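Local coordinates for protein K5 lyase (Enterobacteria phage k1-5, PDB 2X3H) that cleaves the K5 capsular polysaccharide, a heparosan-type glycosaminoglycan, by lyase chemistry, probably as a trimeric tail spike that opens the bacterial capsule to the phage, at residues 231-245 with 256-270. Residues are numbered along the deposited sequence; the frame is centred on the assembly and turned at random.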
loop_
_atom_site.group_PDB
_atom_site.type_symbol
_atom_site.label_atom_id
_atom_site.label_comp_id
_atom_site.label_asym_id
_atom_site.label_seq_id
_atom_site.Cartn_x
_atom_site.Cartn_y
_atom_site.Cartn_z
ATOM N N VAL A 231 -11.265 -8.690 11.349
ATOM C CA VAL A 231 -11.151 -9.692 12.425
ATOM C C VAL A 231 -10.432 -9.073 13.620
ATOM O O VAL A 231 -9.431 -8.373 13.449
ATOM C CB VAL A 231 -10.348 -10.919 11.946
ATOM C CG1 VAL A 231 -10.161 -11.935 13.067
ATOM C CG2 VAL A 231 -11.040 -11.555 10.745
ATOM N N ILE A 232 -10.943 -9.316 14.824
ATOM C CA ILE A 232 -10.287 -8.852 16.045
ATOM C C ILE A 232 -10.129 -10.049 16.961
ATOM O O ILE A 232 -11.123 -10.591 17.465
ATOM C CB ILE A 232 -11.092 -7.744 16.774
ATOM C CG1 ILE A 232 -11.458 -6.605 15.806
ATOM C CG2 ILE A 232 -10.300 -7.241 17.973
ATOM C CD1 ILE A 232 -12.278 -5.471 16.429
ATOM N N ALA A 233 -8.890 -10.488 17.156
ATOM C CA ALA A 233 -8.629 -11.711 17.911
ATOM C C ALA A 233 -7.720 -11.417 19.082
ATOM O O ALA A 233 -6.708 -10.738 18.916
ATOM C CB ALA A 233 -7.986 -12.759 16.997
ATOM N N LYS A 234 -8.068 -11.949 20.255
ATOM C CA LYS A 234 -7.288 -11.697 21.460
ATOM C C LYS A 234 -6.726 -12.968 22.090
ATOM O O LYS A 234 -7.464 -13.925 22.348
ATOM C CB LYS A 234 -8.129 -10.920 22.472
ATOM C CG LYS A 234 -8.427 -9.521 21.958
ATOM C CD LYS A 234 -9.331 -8.731 22.856
ATOM C CE LYS A 234 -9.376 -7.285 22.352
ATOM N NZ LYS A 234 -10.551 -6.575 22.886
ATOM N N ASN A 235 -5.413 -12.962 22.317
ATOM C CA ASN A 235 -4.719 -13.974 23.111
ATOM C C ASN A 235 -4.605 -15.354 22.485
ATOM O O ASN A 235 -4.357 -16.328 23.196
ATOM C CB ASN A 235 -5.364 -14.147 24.491
ATOM C CG ASN A 235 -5.563 -12.845 25.223
ATOM O OD1 ASN A 235 -6.685 -12.520 25.611
ATOM N ND2 ASN A 235 -4.485 -12.116 25.453
ATOM N N TYR A 236 -4.764 -15.455 21.174
ATOM C CA TYR A 236 -4.614 -16.766 20.533
ATOM C C TYR A 236 -3.150 -17.179 20.395
ATOM O O TYR A 236 -2.270 -16.330 20.231
ATOM C CB TYR A 236 -5.284 -16.800 19.160
ATOM C CG TYR A 236 -6.801 -16.875 19.188
ATOM C CD1 TYR A 236 -7.567 -15.730 19.346
ATOM C CD2 TYR A 236 -7.470 -18.089 19.016
ATOM C CE1 TYR A 236 -8.947 -15.781 19.346
ATOM C CE2 TYR A 236 -8.869 -18.151 19.018
ATOM C CZ TYR A 236 -9.596 -16.995 19.180
ATOM O OH TYR A 236 -10.960 -17.013 19.161
ATOM N N PRO A 237 -2.879 -18.495 20.476
ATOM C CA PRO A 237 -1.503 -18.977 20.386
ATOM C C PRO A 237 -0.981 -19.214 18.961
ATOM O O PRO A 237 -0.998 -18.284 18.154
ATOM C CB PRO A 237 -1.534 -20.265 21.230
ATOM C CG PRO A 237 -2.917 -20.775 21.045
ATOM C CD PRO A 237 -3.822 -19.594 20.774
ATOM N N GLN A 238 -0.524 -20.432 18.648
ATOM C CA GLN A 238 0.286 -20.643 17.439
ATOM C C GLN A 238 -0.318 -20.084 16.155
ATOM O O GLN A 238 0.373 -19.434 15.358
ATOM C CB GLN A 238 0.561 -22.130 17.226
ATOM C CG GLN A 238 1.294 -22.444 15.937
ATOM C CD GLN A 238 2.787 -22.243 16.026
ATOM O OE1 GLN A 238 3.556 -23.009 15.437
ATOM N NE2 GLN A 238 3.212 -21.213 16.747
ATOM N N PHE A 239 -1.597 -20.358 15.930
ATOM C CA PHE A 239 -2.189 -20.017 14.633
ATOM C C PHE A 239 -2.867 -18.658 14.571
ATOM O O PHE A 239 -3.424 -18.267 13.538
ATOM C CB PHE A 239 -3.021 -21.181 14.099
ATOM C CG PHE A 239 -2.219 -22.439 13.981
ATOM C CD1 PHE A 239 -1.223 -22.536 13.029
ATOM C CD2 PHE A 239 -2.401 -23.487 14.862
ATOM C CE1 PHE A 239 -0.447 -23.660 12.920
ATOM C CE2 PHE A 239 -1.623 -24.631 14.758
ATOM C CZ PHE A 239 -0.646 -24.713 13.777
ATOM N N GLY A 240 -2.812 -17.935 15.685
ATOM C CA GLY A 240 -3.127 -16.504 15.697
ATOM C C GLY A 240 -4.551 -16.126 15.325
ATOM O O GLY A 240 -5.510 -16.844 15.657
ATOM N N ALA A 241 -4.684 -14.972 14.672
ATOM C CA ALA A 241 -5.984 -14.421 14.303
ATOM C C ALA A 241 -6.528 -15.032 13.009
ATOM O O ALA A 241 -7.699 -15.388 12.937
ATOM C CB ALA A 241 -5.909 -12.890 14.185
ATOM N N VAL A 242 -5.673 -15.134 11.987
ATOM C CA VAL A 242 -6.067 -15.725 10.712
ATOM C C VAL A 242 -4.955 -16.623 10.201
ATOM O O VAL A 242 -3.835 -16.160 9.979
ATOM C CB VAL A 242 -6.355 -14.649 9.629
ATOM C CG1 VAL A 242 -6.658 -15.321 8.277
ATOM C CG2 VAL A 242 -7.525 -13.760 10.050
ATOM N N GLU A 243 -5.266 -17.904 10.010
ATOM C CA GLU A 243 -4.356 -18.813 9.307
ATOM C C GLU A 243 -4.899 -19.189 7.919
ATOM O O GLU A 243 -6.079 -19.544 7.787
ATOM C CB GLU A 243 -4.096 -20.104 10.117
ATOM C CG GLU A 243 -3.265 -21.080 9.272
ATOM C CD GLU A 243 -2.839 -22.384 9.947
ATOM O OE1 GLU A 243 -3.501 -22.861 10.896
ATOM O OE2 GLU A 243 -1.824 -22.959 9.475
ATOM N N LEU A 244 -4.045 -19.088 6.894
ATOM C CA LEU A 244 -4.287 -19.719 5.599
ATOM C C LEU A 244 -3.415 -20.968 5.590
ATOM O O LEU A 244 -2.257 -20.923 6.007
ATOM C CB LEU A 244 -3.866 -18.799 4.450
ATOM C CG LEU A 244 -4.616 -17.475 4.302
ATOM C CD1 LEU A 244 -4.036 -16.681 3.124
ATOM C CD2 LEU A 244 -6.143 -17.660 4.164
ATOM N N LYS A 245 -3.957 -22.072 5.083
ATOM C CA LYS A 245 -3.266 -23.350 5.201
ATOM C C LYS A 245 -3.312 -24.162 3.914
ATOM O O LYS A 245 -4.254 -24.046 3.126
ATOM C CB LYS A 245 -3.908 -24.156 6.333
ATOM C CG LYS A 245 -3.174 -25.419 6.749
ATOM C CD LYS A 245 -3.908 -26.082 7.927
ATOM C CE LYS A 245 -3.132 -27.278 8.456
ATOM N NZ LYS A 245 -3.817 -27.824 9.689
ATOM N N VAL A 256 -6.970 -7.092 9.889
ATOM C CA VAL A 256 -6.875 -8.059 10.976
ATOM C C VAL A 256 -6.155 -7.430 12.160
ATOM O O VAL A 256 -5.039 -6.938 12.011
ATOM C CB VAL A 256 -6.108 -9.304 10.505
ATOM C CG1 VAL A 256 -5.971 -10.328 11.634
ATOM C CG2 VAL A 256 -6.842 -9.934 9.314
ATOM N N ILE A 257 -6.805 -7.440 13.328
ATOM C CA ILE A 257 -6.175 -7.005 14.576
ATOM C C ILE A 257 -5.956 -8.231 15.455
ATOM O O ILE A 257 -6.909 -8.969 15.746
ATOM C CB ILE A 257 -7.070 -6.009 15.356
ATOM C CG1 ILE A 257 -7.404 -4.794 14.499
ATOM C CG2 ILE A 257 -6.422 -5.621 16.703
ATOM C CD1 ILE A 257 -8.296 -3.764 15.203
ATOM N N GLY A 258 -4.711 -8.457 15.863
ATOM C CA GLY A 258 -4.401 -9.508 16.834
ATOM C C GLY A 258 -3.750 -8.845 18.022
ATOM O O GLY A 258 -2.758 -8.133 17.865
ATOM N N ALA A 259 -4.329 -9.045 19.206
ATOM C CA ALA A 259 -3.761 -8.526 20.440
ATOM C C ALA A 259 -3.238 -9.665 21.310
ATOM O O ALA A 259 -3.964 -10.627 21.597
ATOM C CB ALA A 259 -4.797 -7.686 21.201
ATOM N N ASP A 260 -1.974 -9.555 21.723
ATOM C CA ASP A 260 -1.322 -10.563 22.577
ATOM C C ASP A 260 -1.402 -12.007 22.040
ATOM O O ASP A 260 -1.465 -12.975 22.810
ATOM C CB ASP A 260 -1.884 -10.475 24.004
ATOM C CG ASP A 260 -1.871 -9.041 24.542
ATOM O OD1 ASP A 260 -0.771 -8.485 24.712
ATOM O OD2 ASP A 260 -2.956 -8.474 24.784
ATOM N N CYS A 261 -1.387 -12.139 20.714
ATOM C CA CYS A 261 -1.344 -13.439 20.039
ATOM C C CYS A 261 0.096 -13.880 19.804
ATOM O O CYS A 261 0.997 -13.042 19.793
ATOM C CB CYS A 261 -2.037 -13.344 18.683
ATOM S SG CYS A 261 -3.789 -12.911 18.758
ATOM N N GLN A 262 0.334 -15.166 19.557
ATOM C CA GLN A 262 1.717 -15.584 19.283
ATOM C C GLN A 262 2.173 -15.013 17.941
ATOM O O GLN A 262 3.259 -14.443 17.833
ATOM C CB GLN A 262 1.888 -17.104 19.295
ATOM C CG GLN A 262 3.347 -17.542 19.234
ATOM C CD GLN A 262 3.519 -19.041 19.409
ATOM O OE1 GLN A 262 2.620 -19.721 19.905
ATOM N NE2 GLN A 262 4.679 -19.567 18.993
ATOM N N HIS A 263 1.310 -15.192 16.936
ATOM C CA HIS A 263 1.464 -14.650 15.584
ATOM C C HIS A 263 0.100 -14.046 15.243
ATOM O O HIS A 263 -0.924 -14.480 15.799
ATOM C CB HIS A 263 1.740 -15.768 14.567
ATOM C CG HIS A 263 2.785 -16.766 14.990
ATOM N ND1 HIS A 263 4.134 -16.477 15.028
ATOM C CD2 HIS A 263 2.673 -18.074 15.329
ATOM C CE1 HIS A 263 4.806 -17.555 15.392
ATOM N NE2 HIS A 263 3.941 -18.535 15.587
ATOM N N VAL A 264 0.061 -13.034 14.373
ATOM C CA VAL A 264 -1.233 -12.471 13.985
ATOM C C VAL A 264 -1.826 -13.132 12.739
ATOM O O VAL A 264 -2.936 -13.659 12.803
ATOM C CB VAL A 264 -1.220 -10.924 13.889
ATOM C CG1 VAL A 264 -2.620 -10.404 13.520
ATOM C CG2 VAL A 264 -0.807 -10.356 15.218
ATOM N N THR A 265 -1.095 -13.106 11.618
ATOM C CA THR A 265 -1.462 -13.940 10.465
ATOM C C THR A 265 -0.397 -15.010 10.250
ATOM O O THR A 265 0.798 -14.784 10.497
ATOM C CB THR A 265 -1.691 -13.126 9.177
ATOM O OG1 THR A 265 -0.454 -12.585 8.712
ATOM C CG2 THR A 265 -2.691 -12.003 9.416
ATOM N N TYR A 266 -0.842 -16.185 9.806
ATOM C CA TYR A 266 0.024 -17.354 9.733
ATOM C C TYR A 266 -0.299 -18.130 8.461
ATOM O O TYR A 266 -1.461 -18.459 8.222
ATOM C CB TYR A 266 -0.231 -18.242 10.969
ATOM C CG TYR A 266 0.804 -19.328 11.166
ATOM C CD1 TYR A 266 0.696 -20.550 10.504
ATOM C CD2 TYR A 266 1.899 -19.127 12.002
ATOM C CE1 TYR A 266 1.650 -21.551 10.674
ATOM C CE2 TYR A 266 2.853 -20.118 12.185
ATOM C CZ TYR A 266 2.727 -21.329 11.516
ATOM O OH TYR A 266 3.684 -22.313 11.694
ATOM N N ASN A 267 0.718 -18.397 7.637
ATOM C CA ASN A 267 0.544 -19.273 6.479
ATOM C C ASN A 267 1.229 -20.601 6.754
ATOM O O ASN A 267 2.453 -20.653 6.876
ATOM C CB ASN A 267 1.163 -18.643 5.229
ATOM C CG ASN A 267 0.348 -17.493 4.707
ATOM O OD1 ASN A 267 -0.821 -17.343 5.055
ATOM N ND2 ASN A 267 0.961 -16.654 3.866
ATOM N N GLY A 268 0.448 -21.665 6.883
ATOM C CA GLY A 268 1.028 -22.961 7.238
ATOM C C GLY A 268 0.624 -24.076 6.292
ATOM O O GLY A 268 -0.239 -23.904 5.445
ATOM N N THR A 269 1.266 -25.229 6.451
ATOM C CA THR A 269 0.871 -26.399 5.676
ATOM C C THR A 269 1.320 -27.689 6.347
ATOM O O THR A 269 2.321 -27.709 7.066
ATOM C CB THR A 269 1.444 -26.348 4.253
ATOM O OG1 THR A 269 0.887 -27.436 3.506
ATOM C CG2 THR A 269 2.965 -26.435 4.272
ATOM N N GLU A 270 0.545 -28.752 6.130
ATOM C CA GLU A 270 0.947 -30.092 6.540
ATOM C C GLU A 270 1.283 -30.937 5.307
ATOM O O GLU A 270 1.481 -32.152 5.410
ATOM C CB GLU A 270 -0.163 -30.753 7.363
ATOM C CG GLU A 270 -0.374 -30.099 8.720
ATOM C CD GLU A 270 -1.640 -30.573 9.426
ATOM O OE1 GLU A 270 -2.265 -31.557 8.964
ATOM O OE2 GLU A 270 -2.004 -29.965 10.456
#
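Tyr266 swings its ring out with CG trans to the backbone N (chi1 -168°), while Phe239 turns its CG to the side away from the carbonyl carbon (chi1 -57°); the two rings then meet edge-to-face. The edge of Phe239 points at the face of Tyr266, centroids 5.2 Å apart and planes at 90°, with Phe239 CD1 above the rim of the tyrosine ring. The carboxylate of Glu243 lies alongside the same ring, OE2 3.6 Å from Tyr266 CD1. Further along, Lys245 is stretched to its full length, and NZ meets Glu270 OE2 at 2.9 Å in a salt bridge, approaching from above the carboxylate plane. Segments 231-245 and 256-270 belong to successive coils of the right-handed parallel beta-helix that forms the tail-spike body, each segment turning a corner from one face of the helix to the next. On one face, strands 231-234 and 256-259 run parallel, joined by backbone hydrogen bonds that begin with Ile257 N to Val231 O at 2.8 Å; on the other, 242-245 pairs with 266-268, the register having shifted by two residues. At the corner, Val264 O accepts from both Ala241 N (2.9 Å) and Val242 N (3.2 Å). Inside, Ala241 CB packs 3.6 Å from Val256 CG1, and Val242 CG2 sits 4.0 Å from Val256 CG2. Ile232 and Ile257 instead pack on Leu227 of the second subunit, where Lys234 also forms a salt bridge with Asp195 of that chain.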